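Long-range contacts in NANS (YJHS), A 9-O-acetyl N-acetylneuraminic acid esterase (Escherichia coli O157:H7 EDL933, PDB 3PT5), which probably hydrolyses the 9-O-acetyl group of 9-O-acetyl-N-acetylneuraminate, which lets the bacterium grow on this sialic acid from the host gut mucosa: residues Glu37-Pro42 against Tyr89-Ala94; Leu76-His81 against Thr99-Val104; Gln205-Met210 against Gln258-Ala263. All coordinates share one frame; numbering follows the deposited sequence.

Contact 1: Glu37-Pro42 against Tyr89-Ala94; sequences EGLPLP and YHHPLA
Leu39 and His91 carry the apolar part of this contact, and their side chains cross at about a right angle. Leu39 CB lies 4.3 Å above the imidazole plane, over the ring centre. The opposite face of the ring is met by CD of Pro92, the next residue in its own segment. The CD1 branch of Leu39 runs past the base of the ring and sits 3.6 Å from His91 CB. The same methyl reaches the end of the turn, 3.7 Å from Ala94 CA and 3.8 Å from Ala94 CB.

A backbone carbonyl meets the ring edge. Glu37 O lies near the imidazole plane, 3.1 Å from His91 CD2. This is a close approach of a carbonyl oxygen to a ring carbon. Glu37 O also accepts a hydrogen bond from Arg299 NE. His91 CD2 is also 3.6 Å from Leu39 N.

Both segments are loops of the SGNH hydrolase fold. Residues 37-42 follow strand 20-28, and residues 89-94 belong to the connection between strand 73-75 and helix 107-114. His91 to Ala94 form a type I beta turn, in which Ala94 N donates to His91 O at 3.1 Å.

Hydrogen bonds to the ring fix its orientation. CG stands anti to the backbone N (chi1 -169°), and this carries the ring to Glu37-Leu39. ND1 accepts from Leu93 N at 3.0 Å, with the bond fairly straight at 162° and the donor tilted 18° from the ring plane. NE2 is bonded to Gly295 O, which can only accept, consistent with a neutral imidazole carrying its proton on NE2.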
loop_
_atom_site.group_PDB
_atom_site.type_symbol
_atom_site.label_atom_id
_atom_site.label_comp_id
_atom_site.label_asym_id
_atom_site.label_seq_id
_atom_site.Cartn_x
_atom_site.Cartn_y
_atom_site.Cartn_z
ATOM N N GLU A 37 9.988 7.633 6.128
ATOM C CA GLU A 37 10.423 8.136 7.453
ATOM C C GLU A 37 10.445 9.656 7.597
ATOM O O GLU A 37 10.570 10.162 8.723
ATOM C CB GLU A 37 11.778 7.534 7.839
ATOM C CG GLU A 37 11.679 6.099 8.275
ATOM C CD GLU A 37 13.038 5.455 8.484
ATOM O OE1 GLU A 37 14.111 6.092 8.246
ATOM O OE2 GLU A 37 13.039 4.303 8.921
ATOM N N GLY A 38 10.350 10.401 6.489
ATOM C CA GLY A 38 10.264 11.835 6.571
ATOM C C GLY A 38 8.914 12.285 7.130
ATOM O O GLY A 38 7.904 11.588 7.006
ATOM N N LEU A 39 8.928 13.483 7.704
ATOM C CA LEU A 39 7.793 14.052 8.434
ATOM C C LEU A 39 6.487 14.115 7.613
ATOM O O LEU A 39 6.512 14.532 6.469
ATOM C CB LEU A 39 8.185 15.470 8.865
ATOM C CG LEU A 39 7.315 16.149 9.927
ATOM C CD1 LEU A 39 7.325 15.366 11.264
ATOM C CD2 LEU A 39 7.826 17.559 10.116
ATOM N N PRO A 40 5.341 13.688 8.207
ATOM C CA PRO A 40 4.046 13.907 7.544
ATOM C C PRO A 40 3.732 15.389 7.423
ATOM O O PRO A 40 4.182 16.186 8.250
ATOM C CB PRO A 40 3.034 13.259 8.515
ATOM C CG PRO A 40 3.887 12.336 9.406
ATOM C CD PRO A 40 5.165 13.101 9.544
ATOM N N LEU A 41 2.963 15.756 6.399
ATOM C CA LEU A 41 2.686 17.159 6.150
ATOM C C LEU A 41 1.171 17.299 6.057
ATOM O O LEU A 41 0.638 17.471 4.964
ATOM C CB LEU A 41 3.357 17.619 4.837
ATOM C CG LEU A 41 4.883 17.553 4.792
ATOM C CD1 LEU A 41 5.433 17.821 3.399
ATOM C CD2 LEU A 41 5.421 18.538 5.802
ATOM N N PRO A 42 0.468 17.188 7.200
ATOM C CA PRO A 42 -0.995 17.066 7.163
ATOM C C PRO A 42 -1.742 18.309 6.687
ATOM O O PRO A 42 -2.922 18.215 6.377
ATOM C CB PRO A 42 -1.364 16.760 8.614
ATOM C CG PRO A 42 -0.242 17.267 9.421
ATOM C CD PRO A 42 0.988 17.110 8.578
ATOM N N TYR A 89 5.230 5.143 14.927
ATOM C CA TYR A 89 6.610 5.364 14.539
ATOM C C TYR A 89 6.831 6.843 14.222
ATOM O O TYR A 89 7.121 7.186 13.070
ATOM C CB TYR A 89 6.949 4.525 13.312
ATOM C CG TYR A 89 7.198 3.073 13.607
ATOM C CD1 TYR A 89 6.139 2.184 13.740
ATOM C CD2 TYR A 89 8.498 2.584 13.722
ATOM C CE1 TYR A 89 6.356 0.818 13.973
ATOM C CE2 TYR A 89 8.730 1.224 13.947
ATOM C CZ TYR A 89 7.653 0.358 14.103
ATOM O OH TYR A 89 7.871 -0.993 14.341
ATOM N N HIS A 90 6.680 7.714 15.215
ATOM C CA HIS A 90 6.734 9.148 14.971
ATOM C C HIS A 90 8.109 9.613 14.574
ATOM O O HIS A 90 9.137 9.087 15.066
ATOM C CB HIS A 90 6.321 9.953 16.214
ATOM C CG HIS A 90 5.024 9.514 16.814
ATOM N ND1 HIS A 90 3.894 9.257 16.060
ATOM C CD2 HIS A 90 4.668 9.304 18.104
ATOM C CE1 HIS A 90 2.904 8.883 16.858
ATOM N NE2 HIS A 90 3.346 8.927 18.107
ATOM N N HIS A 91 8.127 10.629 13.710
ATOM C CA HIS A 91 9.333 11.347 13.403
ATOM C C HIS A 91 9.753 12.157 14.647
ATOM O O HIS A 91 8.896 12.701 15.348
ATOM C CB HIS A 91 9.027 12.300 12.244
ATOM C CG HIS A 91 10.236 12.922 11.659
ATOM N ND1 HIS A 91 10.846 14.022 12.219
ATOM C CD2 HIS A 91 10.963 12.603 10.560
ATOM C CE1 HIS A 91 11.888 14.369 11.486
ATOM N NE2 HIS A 91 11.984 13.521 10.471
ATOM N N PRO A 92 11.055 12.203 14.963
ATOM C CA PRO A 92 11.492 12.995 16.153
ATOM C C PRO A 92 10.998 14.451 16.205
ATOM O O PRO A 92 10.828 15.007 17.297
ATOM C CB PRO A 92 13.022 12.985 16.071
ATOM C CG PRO A 92 13.387 12.128 14.882
ATOM C CD PRO A 92 12.169 11.535 14.260
ATOM N N LEU A 93 10.810 15.070 15.047
ATOM C CA LEU A 93 10.455 16.502 14.964
ATOM C C LEU A 93 8.964 16.700 14.669
ATOM O O LEU A 93 8.552 17.774 14.218
ATOM C CB LEU A 93 11.321 17.208 13.916
ATOM C CG LEU A 93 12.845 17.010 13.968
ATOM C CD1 LEU A 93 13.483 17.803 12.826
ATOM C CD2 LEU A 93 13.466 17.366 15.363
ATOM N N ALA A 94 8.155 15.673 14.911
ATOM C CA ALA A 94 6.704 15.838 14.854
ATOM C C ALA A 94 6.213 16.578 16.107
ATOM O O ALA A 94 6.473 16.127 17.249
ATOM C CB ALA A 94 6.016 14.499 14.738
#

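Contact 2: Leu76-His81 against Thr99-Val104; sequences LTHCPH and TQYGTV
His78 reaches Tyr101 and its neighbours with the edge and tip of its ring. Its CB points toward residues 99-104. A chi1 of 64° tucks CG over the backbone, and the ring extends from there into the bend of the partner loop. On one side CD2 lies 3.3 Å from Thr103 O. On the other, CE1 lies 3.2 Å from Thr99 O, and ND1 is farther from that oxygen. At the tip NE2 donates to Tyr101 O at 2.6 Å. This bond is short and nearly straight (165°), and the donor lies in the carbonyl plane. All three oxygens are near the imidazole plane, so the ring edge faces a row of backbone carbonyls. CE1 also stands 3.8 Å above the Tyr101 ring, over its centre. The two rings are inclined at 35°.

The phenol has its own anchor. Tyr101 OH and Thr77 OG1 share a hydrogen bond of 2.8 Å at the edge of the ring. Cys79 CB packs near Tyr101 CE1 and comes 3.4 Å from Thr103 O. That oxygen is buried and has no hydrogen-bond partner in the model, so carbons of His78 and Cys79 are its neighbours here. The Thr103 hydroxyl instead bonds to Ala34 O.

Pro40 packs against His78 from outside the pair. The contact ties together the start and end of one long loop between strand 73-75 and helix 107-114. The arrangement is a buried histidine bridging two parts of an irregular SGNH hydrolase loop through a backbone carbonyl.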
loop_
_atom_site.group_PDB
_atom_site.type_symbol
_atom_site.label_atom_id
_atom_site.label_comp_id
_atom_site.label_asym_id
_atom_site.label_seq_id
_atom_site.Cartn_x
_atom_site.Cartn_y
_atom_site.Cartn_z
ATOM N N LEU A 76 -9.086 8.382 5.183
ATOM C CA LEU A 76 -7.761 7.856 4.828
ATOM C C LEU A 76 -6.734 8.917 5.147
ATOM O O LEU A 76 -6.938 10.085 4.843
ATOM C CB LEU A 76 -7.696 7.489 3.354
ATOM C CG LEU A 76 -6.314 7.142 2.802
ATOM C CD1 LEU A 76 -5.731 5.898 3.420
ATOM C CD2 LEU A 76 -6.442 6.989 1.272
ATOM N N THR A 77 -5.629 8.507 5.771
ATOM C CA THR A 77 -4.595 9.476 6.139
ATOM C C THR A 77 -3.249 9.006 5.610
ATOM O O THR A 77 -3.179 8.021 4.871
ATOM C CB THR A 77 -4.518 9.763 7.675
ATOM O OG1 THR A 77 -3.909 8.663 8.373
ATOM C CG2 THR A 77 -5.933 9.980 8.253
ATOM N N HIS A 78 -2.193 9.722 5.979
ATOM C CA HIS A 78 -0.841 9.347 5.519
ATOM C C HIS A 78 -0.321 8.024 6.070
ATOM O O HIS A 78 0.619 7.444 5.517
ATOM C CB HIS A 78 0.140 10.458 5.849
ATOM C CG HIS A 78 0.285 10.683 7.319
ATOM N ND1 HIS A 78 -0.549 11.536 8.018
ATOM C CD2 HIS A 78 1.135 10.151 8.230
ATOM C CE1 HIS A 78 -0.209 11.519 9.299
ATOM N NE2 HIS A 78 0.799 10.681 9.458
ATOM N N CYS A 79 -0.945 7.528 7.144
ATOM C CA CYS A 79 -0.491 6.285 7.771
ATOM C C CYS A 79 -1.663 5.326 7.930
ATOM O O CYS A 79 -2.329 5.345 8.965
ATOM C CB CYS A 79 0.177 6.595 9.120
ATOM S SG CYS A 79 1.111 5.203 9.760
ATOM N N PRO A 80 -1.966 4.536 6.879
ATOM C CA PRO A 80 -3.218 3.780 6.825
ATOM C C PRO A 80 -3.316 2.567 7.751
ATOM O O PRO A 80 -2.361 2.164 8.416
ATOM C CB PRO A 80 -3.265 3.292 5.352
ATOM C CG PRO A 80 -2.390 4.231 4.591
ATOM C CD PRO A 80 -1.267 4.503 5.579
ATOM N N HIS A 81 -4.504 1.966 7.730
ATOM C CA HIS A 81 -4.882 0.840 8.546
ATOM C C HIS A 81 -4.463 -0.506 7.962
ATOM O O HIS A 81 -5.250 -1.426 7.818
ATOM C CB HIS A 81 -6.382 0.909 8.801
ATOM C CG HIS A 81 -6.759 1.812 9.936
ATOM N ND1 HIS A 81 -6.267 3.091 10.086
ATOM C CD2 HIS A 81 -7.584 1.598 10.991
ATOM C CE1 HIS A 81 -6.778 3.628 11.185
ATOM N NE2 HIS A 81 -7.586 2.744 11.742
ATOM N N THR A 99 -1.920 14.650 14.444
ATOM C CA THR A 99 -1.978 14.923 13.009
ATOM C C THR A 99 -0.730 14.473 12.260
ATOM O O THR A 99 -0.825 14.112 11.073
ATOM C CB THR A 99 -2.145 16.408 12.726
ATOM O OG1 THR A 99 -1.034 17.130 13.275
ATOM C CG2 THR A 99 -3.469 16.933 13.309
ATOM N N GLN A 100 0.420 14.538 12.930
ATOM C CA GLN A 100 1.730 14.218 12.310
ATOM C C GLN A 100 2.322 12.912 12.838
ATOM O O GLN A 100 3.544 12.781 12.938
ATOM C CB GLN A 100 2.753 15.328 12.577
ATOM C CG GLN A 100 2.492 16.628 11.889
ATOM C CD GLN A 100 3.609 17.631 12.128
ATOM O OE1 GLN A 100 3.890 17.968 13.274
ATOM N NE2 GLN A 100 4.246 18.113 11.044
ATOM N N TYR A 101 1.458 11.965 13.145
ATOM C CA TYR A 101 1.855 10.681 13.722
ATOM C C TYR A 101 2.494 9.765 12.690
ATOM O O TYR A 101 2.120 9.773 11.529
ATOM C CB TYR A 101 0.635 9.971 14.315
ATOM C CG TYR A 101 -0.589 9.936 13.395
ATOM C CD1 TYR A 101 -0.793 8.879 12.500
ATOM C CD2 TYR A 101 -1.526 10.944 13.428
ATOM C CE1 TYR A 101 -1.880 8.849 11.657
ATOM C CE2 TYR A 101 -2.628 10.938 12.581
ATOM C CZ TYR A 101 -2.802 9.881 11.694
ATOM O OH TYR A 101 -3.884 9.850 10.864
ATOM N N GLY A 102 3.448 8.953 13.117
ATOM C CA GLY A 102 3.849 7.816 12.306
ATOM C C GLY A 102 4.659 8.103 11.059
ATOM O O GLY A 102 5.267 9.160 10.892
ATOM N N THR A 103 4.676 7.095 10.197
ATOM C CA THR A 103 5.384 7.150 8.931
ATOM C C THR A 103 4.403 7.474 7.803
ATOM O O THR A 103 3.211 7.624 8.035
ATOM C CB THR A 103 5.991 5.774 8.656
ATOM O OG1 THR A 103 5.021 4.783 9.024
ATOM C CG2 THR A 103 7.270 5.628 9.461
ATOM N N VAL A 104 4.918 7.610 6.580
ATOM C CA VAL A 104 4.086 8.052 5.458
ATOM C C VAL A 104 3.994 6.967 4.391
ATOM O O VAL A 104 5.017 6.415 3.991
ATOM C CB VAL A 104 4.676 9.322 4.831
ATOM C CG1 VAL A 104 3.898 9.778 3.607
ATOM C CG2 VAL A 104 4.680 10.456 5.886
#

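Contact 3: Gln205-Met210 against Gln258-Ala263; sequences QHFNHM and QNNILA
Asn208, on helix 203-218, and Leu262, in an irregular loop, have the nearest CA atoms across the contact, 7.4 Å apart. The Asn208 side chain points from the helix at the loop and meets Asn260 coming from the opposite direction. Asn260 ND2 donates to Asn208 OD1 at 2.9 Å, with an angle of 160° at the hydrogen. The donor is tilted 27° from the Asn208 carbonyl plane, and the two amide planes are 44° apart.

The other ends of both amides are used too. Asn208 ND2 donates to a water at 2.9 Å. The same water accepts from Ile261 N at 2.8 Å, so it bridges helix and loop. Asn260 OD1 accepts from Leu262 N at 2.8 Å, on a lone pair, which makes an Asx turn. Outside the two segments, Asn256 completes the network: its ND2 donates to Asn208 OD1, and its backbone O accepts from Asn260 ND2.

Apolar groups flank the amides. Ile261 CG1 lies 3.4 Å from Asn208 ND2. Leu262 CD1 sits 3.6 Å from Asn208 O and also touches Asn208 CB. The Phe207 ring presents its edge to Asn260, with CE2 4.0 Å from ND2 and the ring and amide planes steeply inclined.

The contact fastens the loop before the outermost strand, 265-268, to a helix of the SGNH hydrolase fold. Each amide oxygen acts as an acceptor and each amide nitrogen as a donor. These roles fix which way round both amides sit. The side-chain bonds between the segments involve uncharged groups, so this link should depend little on pH.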
loop_
_atom_site.group_PDB
_atom_site.type_symbol
_atom_site.label_atom_id
_atom_site.label_comp_id
_atom_site.label_asym_id
_atom_site.label_seq_id
_atom_site.Cartn_x
_atom_site.Cartn_y
_atom_site.Cartn_z
ATOM N N GLN A 205 5.067 -18.692 -9.198
ATOM C CA GLN A 205 3.894 -19.548 -9.130
ATOM C C GLN A 205 3.024 -19.293 -7.906
ATOM O O GLN A 205 1.808 -19.339 -8.012
ATOM C CB GLN A 205 4.232 -21.027 -9.306
ATOM C CG GLN A 205 4.530 -21.418 -10.778
ATOM C CD GLN A 205 3.663 -20.671 -11.827
ATOM O OE1 GLN A 205 2.435 -20.852 -11.913
ATOM N NE2 GLN A 205 4.319 -19.843 -12.641
ATOM N N HIS A 206 3.635 -18.995 -6.753
ATOM C CA HIS A 206 2.852 -18.662 -5.555
ATOM C C HIS A 206 2.008 -17.427 -5.779
ATOM O O HIS A 206 0.819 -17.407 -5.437
ATOM C CB HIS A 206 3.732 -18.444 -4.313
ATOM C CG HIS A 206 4.280 -19.707 -3.727
ATOM N ND1 HIS A 206 5.555 -19.797 -3.209
ATOM C CD2 HIS A 206 3.733 -20.937 -3.591
ATOM C CE1 HIS A 206 5.769 -21.027 -2.776
ATOM N NE2 HIS A 206 4.679 -21.740 -2.999
ATOM N N PHE A 207 2.632 -16.392 -6.343
ATOM C CA PHE A 207 1.931 -15.151 -6.677
ATOM C C PHE A 207 0.803 -15.402 -7.688
ATOM O O PHE A 207 -0.340 -14.982 -7.459
ATOM C CB PHE A 207 2.916 -14.113 -7.227
ATOM C CG PHE A 207 2.246 -12.862 -7.736
ATOM C CD1 PHE A 207 1.754 -11.903 -6.841
ATOM C CD2 PHE A 207 2.059 -12.660 -9.099
ATOM C CE1 PHE A 207 1.126 -10.760 -7.316
ATOM C CE2 PHE A 207 1.394 -11.494 -9.590
ATOM C CZ PHE A 207 0.947 -10.557 -8.701
ATOM N N ASN A 208 1.119 -16.102 -8.778
ATOM C CA ASN A 208 0.105 -16.366 -9.803
ATOM C C ASN A 208 -1.064 -17.122 -9.229
ATOM O O ASN A 208 -2.202 -16.802 -9.525
ATOM C CB ASN A 208 0.678 -17.134 -10.979
ATOM C CG ASN A 208 1.542 -16.276 -11.878
ATOM O OD1 ASN A 208 2.034 -15.209 -11.484
ATOM N ND2 ASN A 208 1.709 -16.721 -13.111
ATOM N N HIS A 209 -0.795 -18.115 -8.381
ATOM C CA HIS A 209 -1.873 -18.889 -7.789
ATOM C C HIS A 209 -2.771 -18.045 -6.893
ATOM O O HIS A 209 -3.997 -18.216 -6.853
ATOM C CB HIS A 209 -1.300 -20.096 -7.040
ATOM C CG HIS A 209 -0.752 -21.152 -7.951
ATOM N ND1 HIS A 209 0.248 -22.023 -7.571
ATOM C CD2 HIS A 209 -1.075 -21.485 -9.225
ATOM C CE1 HIS A 209 0.526 -22.840 -8.575
ATOM N NE2 HIS A 209 -0.267 -22.540 -9.587
ATOM N N MET A 210 -2.165 -17.099 -6.182
ATOM C CA MET A 210 -2.934 -16.210 -5.316
ATOM C C MET A 210 -3.799 -15.231 -6.100
ATOM O O MET A 210 -4.933 -14.924 -5.722
ATOM C CB MET A 210 -2.007 -15.463 -4.362
ATOM C CG MET A 210 -2.752 -14.948 -3.185
ATOM S SD MET A 210 -1.791 -13.963 -2.012
ATOM C CE MET A 210 -1.566 -12.450 -2.941
ATOM N N GLN A 258 6.141 -8.392 -15.075
ATOM C CA GLN A 258 6.262 -7.754 -16.391
ATOM C C GLN A 258 5.958 -8.724 -17.530
ATOM O O GLN A 258 5.603 -8.311 -18.640
ATOM C CB GLN A 258 7.695 -7.241 -16.580
ATOM C CG GLN A 258 8.122 -6.201 -15.582
ATOM C CD GLN A 258 9.632 -5.982 -15.531
ATOM O OE1 GLN A 258 10.247 -5.577 -16.517
ATOM N NE2 GLN A 258 10.225 -6.210 -14.353
ATOM N N ASN A 259 6.146 -10.014 -17.273
ATOM C CA ASN A 259 5.931 -11.050 -18.277
ATOM C C ASN A 259 4.988 -12.130 -17.773
ATOM O O ASN A 259 5.160 -13.314 -18.071
ATOM C CB ASN A 259 7.273 -11.676 -18.680
ATOM C CG ASN A 259 8.213 -10.673 -19.293
ATOM O OD1 ASN A 259 7.890 -10.026 -20.287
ATOM N ND2 ASN A 259 9.392 -10.520 -18.683
ATOM N N ASN A 260 3.955 -11.719 -17.050
ATOM C CA ASN A 260 3.052 -12.676 -16.439
ATOM C C ASN A 260 2.162 -13.409 -17.459
ATOM O O ASN A 260 1.761 -12.824 -18.468
ATOM C CB ASN A 260 2.196 -11.966 -15.398
ATOM C CG ASN A 260 1.744 -12.892 -14.318
ATOM O OD1 ASN A 260 0.778 -13.618 -14.485
ATOM N ND2 ASN A 260 2.469 -12.911 -13.216
ATOM N N ILE A 261 1.838 -14.671 -17.172
ATOM C CA ILE A 261 0.927 -15.447 -18.021
ATOM C C ILE A 261 -0.530 -15.035 -17.819
ATOM O O ILE A 261 -1.362 -15.222 -18.702
ATOM C CB ILE A 261 1.086 -16.983 -17.837
ATOM C CG1 ILE A 261 0.907 -17.396 -16.377
ATOM C CG2 ILE A 261 2.444 -17.438 -18.359
ATOM C CD1 ILE A 261 -0.457 -17.967 -16.036
ATOM N N LEU A 262 -0.830 -14.422 -16.676
ATOM C CA LEU A 262 -2.188 -13.977 -16.396
ATOM C C LEU A 262 -2.525 -12.625 -17.039
ATOM O O LEU A 262 -1.643 -11.784 -17.273
ATOM C CB LEU A 262 -2.413 -13.881 -14.884
ATOM C CG LEU A 262 -2.203 -15.152 -14.066
ATOM C CD1 LEU A 262 -2.260 -14.889 -12.558
ATOM C CD2 LEU A 262 -3.216 -16.224 -14.485
ATOM N N ALA A 263 -3.809 -12.422 -17.321
ATOM C CA ALA A 263 -4.275 -11.166 -17.901
ATOM C C ALA A 263 -4.213 -10.043 -16.854
ATOM O O ALA A 263 -4.404 -10.282 -15.656
ATOM C CB ALA A 263 -5.718 -11.332 -18.399
HETATM O O HOH W 1 3.514 -15.764 -15.155
#

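In the fold
Contacts 1 and 2 are neighbours, with centres about 9 Å apart. Their segments alternate along the chain, and three of the four belong to one loop between strand 73-75 and helix 107-114. They touch directly: His90 ND1 probably bonds to Gly102 N, 3.0 Å away. The two loops pack into one region on the same side of the chain's centre. Contact 3 comes later in the chain and lies on the opposite side, centre to centre about 37 Å from contact 1 and about 31 Å from contact 2. It joins helix 203-218 to the approach to edge strand 265-268. The two regions thus lie at separate places around the central mixed sheet.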